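Local coordinates for protein glucose-6-phosphate isomerase (Plasmodium falciparum, PDB 3QKI) that probably interconverts alpha-D-glucose 6-phosphate and beta-D-fructose 6-phosphate, the aldose-ketose isomerisation early in glycolysis, at residues 169-174 against 244-249; 250-255 against 290-295; 282-287 against 300-305. All coordinates share one frame; numbering follows the deposited sequence.

Contact 1. Residues 169-174 against 244-249; sequences VICIGI and LVIIIS
Ile172 and Val245 touch on one face of a pair of parallel strands, while Val169 and Ile246 touch on the other. The strands are pinned by four backbone bonds, Ile170 N to Leu244 O, Ile246 N to Ile170 O, Ile172 N to Ile246 O (2.7 Å) and Ile248 N to Ile172 O. Ile172 can be followed outward. Its CB and CG1 rise past Ile246 O, at 3.9 and 4.0 Å; with CG1 anti to the carbonyl carbon (chi1 -48°) the extended chain then carries CD1 across to Val245 CG1, 3.6 Å away. Ile247 CG1 lies farther from that methyl, at 4.3 Å. On the reverse face Val169 CG1 meets Ile246 CD1 at 3.6 Å, and Ile248 CD1 comes within 4.3 Å of Cys171 CB. Beyond the last backbone bond the strands part, and a water bridges them, accepting from Ile174 N and donating to Ile248 O. Helix 255-268 covers the Ile172 face, and helix 318-328 the face of Val169 and Ile246. Two inner strands of a five-stranded parallel sheet between helix layers, the second running directly into Ser249, a residue that binds fructose 6-phosphate, are characteristic of the alpha-beta-alpha fold of SIS (sugar isomerase) domains.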
# COMPACT_ATOMS: atom_id res chain seq x y z
N VAL A 169 6.53 23.32 2.02
CA VAL A 169 7.60 22.60 2.68
C VAL A 169 7.88 21.32 1.90
O VAL A 169 6.99 20.48 1.74
CB VAL A 169 7.30 22.31 4.17
CG1 VAL A 169 8.48 21.64 4.83
CG2 VAL A 169 6.91 23.58 4.93
N ILE A 170 9.09 21.19 1.35
CA ILE A 170 9.51 19.96 0.70
C ILE A 170 10.42 19.22 1.69
O ILE A 170 11.50 19.73 2.02
CB ILE A 170 10.21 20.16 -0.67
CG1 ILE A 170 9.34 20.98 -1.64
CG2 ILE A 170 10.64 18.79 -1.27
CD1 ILE A 170 9.99 21.24 -3.00
N CYS A 171 9.98 18.05 2.20
CA CYS A 171 10.79 17.20 3.08
C CYS A 171 11.51 16.19 2.21
O CYS A 171 10.87 15.44 1.47
CB CYS A 171 9.95 16.50 4.13
SG CYS A 171 9.12 17.62 5.26
N ILE A 172 12.85 16.20 2.28
CA ILE A 172 13.66 15.28 1.49
C ILE A 172 14.27 14.28 2.45
O ILE A 172 15.03 14.67 3.35
CB ILE A 172 14.73 16.01 0.64
CG1 ILE A 172 14.14 17.22 -0.14
CG2 ILE A 172 15.44 15.01 -0.30
CD1 ILE A 172 15.17 18.03 -0.93
N GLY A 173 13.92 13.02 2.27
CA GLY A 173 14.41 11.93 3.11
C GLY A 173 13.87 10.58 2.66
O GLY A 173 12.85 10.52 1.97
N ILE A 174 14.59 9.50 3.01
CA ILE A 174 14.18 8.14 2.65
C ILE A 174 13.79 7.35 3.90
O ILE A 174 14.20 7.70 5.02
CB ILE A 174 15.28 7.43 1.82
CG1 ILE A 174 16.55 7.14 2.66
CG2 ILE A 174 15.60 8.20 0.51
CD1 ILE A 174 17.52 6.22 2.01
N LEU A 244 10.16 26.24 1.54
CA LEU A 244 11.16 25.85 2.53
C LEU A 244 11.52 24.38 2.22
O LEU A 244 10.63 23.56 1.99
CB LEU A 244 10.62 25.98 3.96
CG LEU A 244 11.64 25.68 5.08
CD1 LEU A 244 12.72 26.75 5.15
CD2 LEU A 244 10.97 25.50 6.40
N VAL A 245 12.81 24.06 2.17
CA VAL A 245 13.28 22.72 1.90
C VAL A 245 13.95 22.14 3.16
O VAL A 245 14.87 22.76 3.70
CB VAL A 245 14.22 22.73 0.68
CG1 VAL A 245 14.78 21.35 0.38
CG2 VAL A 245 13.52 23.30 -0.56
N ILE A 246 13.47 20.98 3.62
CA ILE A 246 14.02 20.29 4.79
C ILE A 246 14.71 19.02 4.33
O ILE A 246 14.05 18.14 3.78
CB ILE A 246 12.97 20.01 5.89
CG1 ILE A 246 12.19 21.29 6.27
CG2 ILE A 246 13.61 19.32 7.13
CD1 ILE A 246 11.05 21.09 7.29
N ILE A 247 16.05 18.92 4.54
CA ILE A 247 16.84 17.76 4.15
C ILE A 247 17.10 16.91 5.40
O ILE A 247 17.74 17.38 6.35
CB ILE A 247 18.13 18.17 3.40
CG1 ILE A 247 17.80 19.14 2.23
CG2 ILE A 247 18.85 16.92 2.87
CD1 ILE A 247 18.97 20.08 1.87
N ILE A 248 16.58 15.68 5.41
CA ILE A 248 16.66 14.77 6.55
C ILE A 248 17.57 13.61 6.26
O ILE A 248 17.25 12.75 5.43
CB ILE A 248 15.25 14.32 7.02
CG1 ILE A 248 14.34 15.55 7.29
CG2 ILE A 248 15.41 13.46 8.31
CD1 ILE A 248 12.98 15.42 6.92
N SER A 249 18.74 13.59 6.95
CA SER A 249 19.76 12.55 6.80
C SER A 249 20.74 12.68 7.94
O SER A 249 21.42 13.72 8.03
CB SER A 249 20.50 12.68 5.46
OG SER A 249 21.63 11.83 5.41
O HOH W 1 17.14 10.27 4.32

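Contact 2. Residues 250-255 against 290-295; sequences KTFTTA and KLTDEF
Phe252 and Leu291 bring the loop closest to the helix, 6.3 Å between their CA atoms, and at Phe252 the backbone takes a left-handed helical conformation (phi 65°) that turns its side chain toward helix 289-295. The Phe252 ring does most of the packing. Thr292 CG2 stands almost exactly on the ring normal, 3.6 Å from the ring centroid, a CH-pi contact with one methyl centred over the face. The first torsion of Thr292 (58°) puts OG1 between the backbone N and the carbonyl carbon, where it bonds to Leu289 O, and leaves CG2 anti to the carbonyl carbon, facing the ring. At the rim of the same ring Phe295 CB approaches in plane, 3.8 Å from Phe252 CE2. The two phenyl rings form a T-shaped pair, the edge of Phe252 toward the face of Phe295, with centroids 5.7 Å apart and planes at 86°. The loop is the phosphosugar-binding turn of an SIS domain: Lys250, Thr251 and Thr254 bind fructose 6-phosphate, and Thr254 is the N-cap residue of helix 255-268. Ser249 OG bonds both Thr254 OG1 and Phe252 N, while Lys250 NZ is held by Thr287 OG1. Leu291 packs at the root of the Phe252 side chain, its CB 4.0 Å from Phe252 CB. Its CD1 lies 3.9 Å from Phe252 O and comes unusually close to Thr253 CG2, 3.3 Å, so the detail of that contact is doubtful. Along the exposed side of the helix Lys290 NZ makes a salt bridge to Glu294 OE1 (3.0 Å), which accepts through its syn lone pair. Phe295 is gripped beyond the contact by a cation-pi interaction with Lys265, whose NZ also bonds to Phe295 O.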
# COMPACT_ATOMS: atom_id res chain seq x y z
N LYS A 250 20.87 11.64 8.78
CA LYS A 250 21.82 11.69 9.90
C LYS A 250 23.26 12.03 9.43
O LYS A 250 23.88 12.97 9.95
CB LYS A 250 21.77 10.37 10.68
CG LYS A 250 22.63 10.35 11.95
CD LYS A 250 22.10 11.23 13.07
CE LYS A 250 22.60 10.81 14.44
NZ LYS A 250 24.06 11.09 14.63
N THR A 251 23.77 11.30 8.43
CA THR A 251 25.12 11.48 7.90
C THR A 251 25.27 12.62 6.89
O THR A 251 26.39 13.07 6.65
CB THR A 251 25.58 10.17 7.24
OG1 THR A 251 24.72 9.87 6.14
CG2 THR A 251 25.63 9.01 8.23
N PHE A 252 24.17 13.02 6.22
CA PHE A 252 24.15 14.01 5.16
C PHE A 252 24.94 13.48 3.96
O PHE A 252 25.43 14.26 3.16
CB PHE A 252 24.59 15.42 5.62
CG PHE A 252 23.61 16.49 5.21
CD1 PHE A 252 22.30 16.46 5.65
CD2 PHE A 252 24.01 17.55 4.39
CE1 PHE A 252 21.40 17.46 5.29
CE2 PHE A 252 23.10 18.55 4.02
CZ PHE A 252 21.80 18.49 4.45
N THR A 253 25.03 12.12 3.84
CA THR A 253 25.72 11.44 2.74
C THR A 253 24.82 10.40 2.07
O THR A 253 25.20 9.85 1.04
CB THR A 253 27.05 10.80 3.16
OG1 THR A 253 26.80 9.80 4.14
CG2 THR A 253 28.08 11.81 3.66
N THR A 254 23.64 10.11 2.65
CA THR A 254 22.67 9.15 2.08
C THR A 254 22.51 9.40 0.58
O THR A 254 22.07 10.48 0.20
CB THR A 254 21.31 9.35 2.75
OG1 THR A 254 21.49 9.52 4.15
CG2 THR A 254 20.36 8.21 2.47
N ALA A 255 22.89 8.43 -0.26
CA ALA A 255 22.90 8.56 -1.72
C ALA A 255 21.65 9.19 -2.36
O ALA A 255 21.77 10.19 -3.05
CB ALA A 255 23.27 7.24 -2.39
N LYS A 290 29.72 19.47 9.41
CA LYS A 290 30.71 19.76 8.37
C LYS A 290 30.00 19.77 6.99
O LYS A 290 30.21 20.69 6.19
CB LYS A 290 31.82 18.69 8.40
CG LYS A 290 32.87 18.82 7.29
CD LYS A 290 33.72 17.57 7.18
CE LYS A 290 34.87 17.72 6.20
NZ LYS A 290 34.43 17.58 4.79
N LEU A 291 29.19 18.73 6.74
CA LEU A 291 28.48 18.57 5.46
C LEU A 291 27.30 19.49 5.26
O LEU A 291 27.12 19.99 4.16
CB LEU A 291 28.19 17.10 5.15
CG LEU A 291 29.44 16.24 4.87
CD1 LEU A 291 29.06 14.89 4.44
CD2 LEU A 291 30.32 16.84 3.76
N THR A 292 26.56 19.80 6.34
CA THR A 292 25.47 20.78 6.24
C THR A 292 26.07 22.17 5.91
O THR A 292 25.54 22.88 5.07
CB THR A 292 24.60 20.78 7.51
OG1 THR A 292 25.41 21.06 8.65
CG2 THR A 292 23.85 19.47 7.69
N ASP A 293 27.22 22.49 6.54
CA ASP A 293 27.95 23.73 6.29
C ASP A 293 28.36 23.82 4.82
O ASP A 293 28.06 24.82 4.16
CB ASP A 293 29.20 23.79 7.19
CG ASP A 293 29.30 25.06 7.99
OD1 ASP A 293 28.29 25.44 8.65
OD2 ASP A 293 30.38 25.68 7.97
N GLU A 294 28.96 22.75 4.28
CA GLU A 294 29.40 22.65 2.88
C GLU A 294 28.23 22.83 1.92
O GLU A 294 28.40 23.41 0.84
CB GLU A 294 30.06 21.29 2.63
CG GLU A 294 31.56 21.41 2.48
CD GLU A 294 32.33 20.12 2.70
OE1 GLU A 294 33.18 20.10 3.63
OE2 GLU A 294 32.12 19.15 1.93
N PHE A 295 27.05 22.33 2.32
CA PHE A 295 25.83 22.39 1.52
C PHE A 295 25.28 23.83 1.47
O PHE A 295 24.48 24.15 0.59
CB PHE A 295 24.77 21.41 2.08
CG PHE A 295 23.75 20.99 1.05
CD1 PHE A 295 24.01 19.94 0.17
CD2 PHE A 295 22.54 21.67 0.93
CE1 PHE A 295 23.07 19.58 -0.80
CE2 PHE A 295 21.63 21.33 -0.07
CZ PHE A 295 21.89 20.28 -0.92

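Contact 3. Residues 282-287 against 300-305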
# COMPACT_ATOMS: atom_id res chain seq x y z
N MET A 282 16.53 26.72 3.18
CA MET A 282 17.05 25.38 3.44
C MET A 282 17.29 25.08 4.89
O MET A 282 17.88 25.88 5.62
CB MET A 282 18.36 25.16 2.67
CG MET A 282 18.24 25.43 1.19
SD MET A 282 19.70 24.90 0.31
CE MET A 282 19.09 23.43 -0.40
N VAL A 283 16.80 23.93 5.33
CA VAL A 283 17.02 23.42 6.67
C VAL A 283 17.50 21.96 6.64
O VAL A 283 17.22 21.23 5.67
CB VAL A 283 15.97 23.77 7.76
CG1 VAL A 283 15.03 24.87 7.34
CG2 VAL A 283 15.21 22.56 8.26
N ALA A 284 18.28 21.56 7.65
CA ALA A 284 18.72 20.17 7.70
C ALA A 284 18.38 19.54 9.02
O ALA A 284 18.40 20.19 10.05
CB ALA A 284 20.22 20.08 7.45
N VAL A 285 18.07 18.24 8.98
CA VAL A 285 17.87 17.46 10.19
C VAL A 285 18.98 16.45 10.03
O VAL A 285 18.91 15.57 9.16
CB VAL A 285 16.47 16.82 10.34
CG1 VAL A 285 16.43 15.91 11.55
CG2 VAL A 285 15.39 17.91 10.45
N SER A 286 20.09 16.68 10.78
CA SER A 286 21.33 15.91 10.64
C SER A 286 22.29 16.19 11.81
O SER A 286 22.09 17.15 12.56
CB SER A 286 22.05 16.36 9.37
OG SER A 286 23.23 15.62 9.09
N THR A 287 23.40 15.42 11.88
CA THR A 287 24.45 15.71 12.90
C THR A 287 25.75 16.00 12.21
O THR A 287 26.74 16.36 12.87
CB THR A 287 24.58 14.57 13.88
OG1 THR A 287 24.80 13.37 13.15
CG2 THR A 287 23.36 14.45 14.75
N ASP A 300 21.96 27.81 12.44
CA ASP A 300 20.68 27.91 13.14
C ASP A 300 19.64 27.03 12.48
O ASP A 300 18.56 26.83 13.04
CB ASP A 300 20.18 29.35 13.11
CG ASP A 300 20.98 30.30 13.98
OD1 ASP A 300 20.77 31.54 13.85
OD2 ASP A 300 21.81 29.82 14.80
N ASN A 301 19.95 26.53 11.26
CA ASN A 301 19.01 25.75 10.45
C ASN A 301 19.29 24.23 10.45
O ASN A 301 18.72 23.48 9.64
CB ASN A 301 18.92 26.36 9.03
CG ASN A 301 18.08 27.63 8.97
OD1 ASN A 301 17.87 28.33 9.97
ND2 ASN A 301 17.45 27.86 7.84
N VAL A 302 20.11 23.78 11.40
CA VAL A 302 20.45 22.37 11.55
C VAL A 302 19.90 21.88 12.86
O VAL A 302 20.24 22.41 13.93
CB VAL A 302 21.95 22.03 11.38
CG1 VAL A 302 22.17 20.52 11.42
CG2 VAL A 302 22.50 22.61 10.09
N PHE A 303 19.02 20.87 12.78
CA PHE A 303 18.33 20.30 13.93
C PHE A 303 18.88 18.89 14.17
O PHE A 303 18.91 18.06 13.27
CB PHE A 303 16.82 20.32 13.69
CG PHE A 303 16.28 21.73 13.57
CD1 PHE A 303 16.39 22.43 12.37
CD2 PHE A 303 15.71 22.37 14.66
CE1 PHE A 303 15.88 23.73 12.26
CE2 PHE A 303 15.22 23.68 14.54
CZ PHE A 303 15.32 24.35 13.35
N GLU A 304 19.39 18.66 15.36
CA GLU A 304 20.04 17.41 15.67
C GLU A 304 19.11 16.30 16.19
O GLU A 304 18.01 16.54 16.69
CB GLU A 304 21.29 17.65 16.57
CG GLU A 304 21.09 17.45 18.06
CD GLU A 304 22.16 18.00 18.98
OE1 GLU A 304 22.89 17.19 19.60
OE2 GLU A 304 22.20 19.24 19.17
N PHE A 305 19.59 15.08 16.02
CA PHE A 305 19.03 13.84 16.56
C PHE A 305 20.20 12.92 16.89
O PHE A 305 21.35 13.30 16.64
CB PHE A 305 17.87 13.26 15.75
CG PHE A 305 18.16 12.63 14.41
CD1 PHE A 305 18.54 13.41 13.32
CD2 PHE A 305 17.90 11.29 14.19
CE1 PHE A 305 18.73 12.84 12.07
CE2 PHE A 305 18.08 10.72 12.93
CZ PHE A 305 18.50 11.50 11.88
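Asn301 reaches across to Met282 with its side-chain amide, starting a run of four hydrogen bonds between parallel segments. Its ND2 gives a straight bond to Met282 O (3.0 Å, 171° at the hydrogen), with the oxygen in the plane of the amide but the nitrogen well above the plane of the carbonyl. Three backbone bonds follow, Ala284 N to Asn301 O (2.8 Å), Phe303 N to Ala284 O (2.9 Å) and Ser286 N to Phe303 O (3.1 Å), the last more bent. CA-H...O contacts accompany them, among them Val302 CA to Ala284 O and Val285 CA to Phe303 O.

Apolar contacts lie on both faces. Val285 CG1, anti to the backbone N (chi1 174°), crosses to Phe305 CD1 at 3.7 Å, and Val283 CG2 approaches Phe303 CE1 at 4.2 Å. Ala284 CB and Val302 CG2 pair on the opposite face, against helix 289-295. The Phe303 ring presents its edge to Ala284 O and is engaged by Lys145 through a cation-pi interaction.

Ser286 OG can only share its one proton between the carbonyls of Ser249 and Lys250, joining this contact to the sugar-phosphate loop. Phe305 N and O are buried without a partner in the model. The Asn301 amide thus carries the pairing one step past the strand's start, and the pairing weakens at Ser286 N to Phe303 O, where the chain leaves the sheet.

In the fold
From the N terminus, contact 1 comes first, closing an excursion of 69 residues between 169-174 and 244-249 before the others open. The chain then passes straight into 250-255, the loop that starts contact 2. Contacts 2 and 3 cross, since 282-287 comes between the two segments of contact 2 and 290-295 between those of contact 3; the helix of contact 2 thus lies within the beta-alpha-beta unit whose strands contact 3 pairs. Strands 243-248 and 282-285 are neighbours, joining contacts 1 and 3 in one five-stranded parallel sheet. Contact 2 ties the binding loop at the sheet's C-terminal edge to the covering helix.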